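Local coordinates for protein acetyltransferase, GNAT family (Streptococcus agalactiae 2603V/R, PDB 2PC1) that probably transfers an acyl group, most likely acetyl from acetyl-coenzyme A, to a substrate not yet identified, as a member of the GNAT family, at residues Asn62-Ile65 / Asp66-Asn70. Residues are numbered along the deposited sequence; the frame is centred on the assembly and turned at random. Where two conformers were deposited one is given.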
ATOM      1  N   ASN A  62      14.273   7.909  -5.143  1.00 15.41           N
ATOM      2  CA  ASN A  62      13.692   8.347  -6.409  1.00 16.19           C
ATOM      3  C   ASN A  62      12.278   7.837  -6.633  1.00 15.28           C
ATOM      4  O   ASN A  62      11.436   8.541  -7.204  1.00 15.71           O
ATOM      5  CB  ASN A  62      14.573   7.954  -7.593  1.00 17.41           C
ATOM      6  CG  ASN A  62      15.892   8.716  -7.624  1.00 19.09           C
ATOM      7  OD1 ASN A  62      16.013   9.832  -7.110  1.00 23.27           O
ATOM      8  ND2 ASN A  62      16.899   8.096  -8.222  1.00 29.80           N
ATOM      9  N   ASP A  63      12.004   6.604  -6.227  1.00 14.14           N
ATOM     10  CA  ASP A  63      10.644   6.089  -6.309  1.00 15.47           C
ATOM     11  C   ASP A  63       9.685   6.948  -5.487  1.00 12.63           C
ATOM     12  O   ASP A  63       8.592   7.290  -5.936  1.00 13.10           O
ATOM     13  CB  ASP A  63      10.548   4.650  -5.827  1.00 14.88           C
ATOM     14  CG  ASP A  63      11.305   3.679  -6.715  1.00 20.79           C
ATOM     15  OD1 ASP A  63      11.028   3.677  -7.939  1.00 27.91           O
ATOM     16  OD2 ASP A  63      12.172   2.923  -6.217  1.00 18.39           O
ATOM     17  N   ILE A  64      10.089   7.299  -4.276  1.00 12.59           N
ATOM     18  CA  ILE A  64       9.229   8.084  -3.408  1.00 12.27           C
ATOM     19  C   ILE A  64       9.089   9.522  -3.894  1.00 11.46           C
ATOM     20  O   ILE A  64       7.990  10.099  -3.872  1.00 11.22           O
ATOM     21  CB  ILE A  64       9.727   8.021  -1.964  1.00 12.20           C
ATOM     22  CG1 ILE A  64       9.742   6.570  -1.461  1.00 12.95           C
ATOM     23  CG2 ILE A  64       8.864   8.880  -1.057  1.00 14.05           C
ATOM     24  CD1 ILE A  64       8.508   5.776  -1.737  1.00 15.38           C
ATOM     25  N   ILE A  65      10.172  10.137  -4.377  1.00 14.12           N
ATOM     26  CA  ILE A  65      10.060  11.484  -4.940  0.50 14.13           C
ATOM     27  C   ILE A  65       9.089  11.464  -6.128  1.00 11.41           C
ATOM     28  O   ILE A  65       8.268  12.354  -6.266  1.00 12.53           O
ATOM     29  CB  ILE A  65      11.435  12.065  -5.350  0.50 15.54           C
ATOM     30  CG1 ILE A  65      12.248  12.400  -4.095  0.50 11.53           C
ATOM     31  CG2 ILE A  65      11.259  13.328  -6.221  0.50 13.66           C
ATOM     32  CD1 ILE A  65      13.716  12.729  -4.334  0.50 16.25           C
ATOM     33  N   ASP A  66       9.187  10.419  -6.956  1.00 11.92           N
ATOM     34  CA  ASP A  66       8.260  10.278  -8.073  1.00 11.68           C
ATOM     35  C   ASP A  66       6.806  10.189  -7.583  1.00 11.82           C
ATOM     36  O   ASP A  66       5.917  10.812  -8.142  1.00 11.69           O
ATOM     37  CB  ASP A  66       8.626   9.104  -8.990  1.00 12.59           C
ATOM     38  CG  ASP A  66       9.807   9.416  -9.915  1.00 21.42           C
ATOM     39  OD1 ASP A  66      10.204  10.594 -10.014  1.00 25.12           O
ATOM     40  OD2 ASP A  66      10.307   8.478 -10.574  1.00 29.55           O
ATOM     41  N   ASP A  67       6.570   9.443  -6.506  1.00 10.81           N
ATOM     42  CA  ASP A  67       5.244   9.385  -5.898  1.00 10.82           C
ATOM     43  C   ASP A  67       4.741  10.747  -5.453  1.00 11.29           C
ATOM     44  O   ASP A  67       3.597  11.069  -5.634  1.00 10.60           O
ATOM     45  CB  ASP A  67       5.225   8.435  -4.675  1.00 10.95           C
ATOM     46  CG  ASP A  67       5.222   6.978  -5.034  1.00 12.10           C
ATOM     47  OD1 ASP A  67       4.975   6.606  -6.199  1.00 13.40           O
ATOM     48  OD2 ASP A  67       5.458   6.170  -4.105  1.00 11.54           O
ATOM     49  N   ILE A  68       5.617  11.561  -4.880  1.00 10.47           N
ATOM     50  CA  ILE A  68       5.241  12.902  -4.470  1.00 11.33           C
ATOM     51  C   ILE A  68       4.985  13.804  -5.684  1.00 10.63           C
ATOM     52  O   ILE A  68       3.990  14.533  -5.708  1.00 11.65           O
ATOM     53  CB  ILE A  68       6.301  13.504  -3.508  1.00 11.48           C
ATOM     54  CG1 ILE A  68       6.357  12.686  -2.210  1.00 10.81           C
ATOM     55  CG2 ILE A  68       5.956  14.969  -3.181  1.00 13.88           C
ATOM     56  CD1 ILE A  68       7.521  13.033  -1.294  1.00 12.33           C
ATOM     57  N   LEU A  69       5.861  13.744  -6.693  1.00 11.43           N
ATOM     58  CA  LEU A  69       5.665  14.517  -7.919  1.00 10.78           C
ATOM     59  C   LEU A  69       4.368  14.155  -8.609  1.00 12.03           C
ATOM     60  O   LEU A  69       3.658  15.038  -9.111  1.00 13.18           O
ATOM     61  CB  LEU A  69       6.844  14.294  -8.877  1.00 11.85           C
ATOM     62  CG  LEU A  69       8.201  14.828  -8.410  1.00 10.48           C
ATOM     63  CD1 LEU A  69       9.301  14.410  -9.403  1.00 12.56           C
ATOM     64  CD2 LEU A  69       8.144  16.324  -8.325  1.00 11.82           C
ATOM     65  N   ASN A  70       4.068  12.855  -8.648  1.00 11.90           N
ATOM     66  CA  ASN A  70       2.866  12.350  -9.336  1.00 11.45           C
ATOM     67  C   ASN A  70       1.583  12.508  -8.516  1.00 13.31           C
ATOM     68  O   ASN A  70       0.496  12.227  -9.028  1.00 13.83           O
ATOM     69  CB  ASN A  70       3.038  10.875  -9.740  1.00 12.87           C
ATOM     70  CG  ASN A  70       4.089  10.668 -10.833  1.00 18.77           C
ATOM     71  OD1 ASN A  70       4.224  11.489 -11.740  1.00 20.06           O
ATOM     72  ND2 ASN A  70       4.809   9.553 -10.769  1.00 19.02           N
TER
HETATM   73  O   HOH W   1       7.505   5.724  -7.924  1.00 31.24           O
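The carboxylate of Asp67 turns one face to the carbonyl of Asp63, whose O stands almost directly above Asp67 CG at 3.5 Å. From the same side, but beyond the OD2 end, CD1 of Ile64 slants towards Asp67 OD2, and a water donates to Asp67 OD1. This water also donates to Asp63 O, at 2.8 Å, so the carbonyl holds both the water and Asp67 N. One residue earlier the pattern recurs: Asn62 O lies over the flat of the Asp66 carboxylate, 3.3 Å from Asp66 CG. Both acids are folded back along the helix, with CG beside their own backbone N and opposite the carbonyl carbon (chi1 -76° in Asp67), which brings each carboxylate alongside the preceding turn. Four backbone bonds join the turns, from Asp66 N to Asn62 O through Leu69 N to Ile65 O; the last is the straightest, 2.8 Å between Leu69 N and Ile65 O with an N-H...O angle of 169°. Nearer the solvent, Ile65 and Leu69 run next to each other in the same direction; in the conformer described, Ile65 CG2 reaches Leu69 CD1 at 3.9 Å. Separately, Ile68 CD1 meets Ile64 CG2 more loosely. Asp67 is buried, and its OD2 is satisfied by Tyr85 OH and a salt bridge to Arg116, tying the helix to strands 81-91 and 111-119. Asp63 instead turns OD2 back to Asn60 N, just ahead of the helix. Ile64 packs on Ile30, Ile33 and Met34 of helix 30-46. Together these contacts describe a regular alpha-helix with i to i+4 bonding, its Ile64 and Asp67 face turned to the protein interior, the second of two helices linking strand 20-24 to strand 73-78, as expected for the N-terminal half of the GNAT fold.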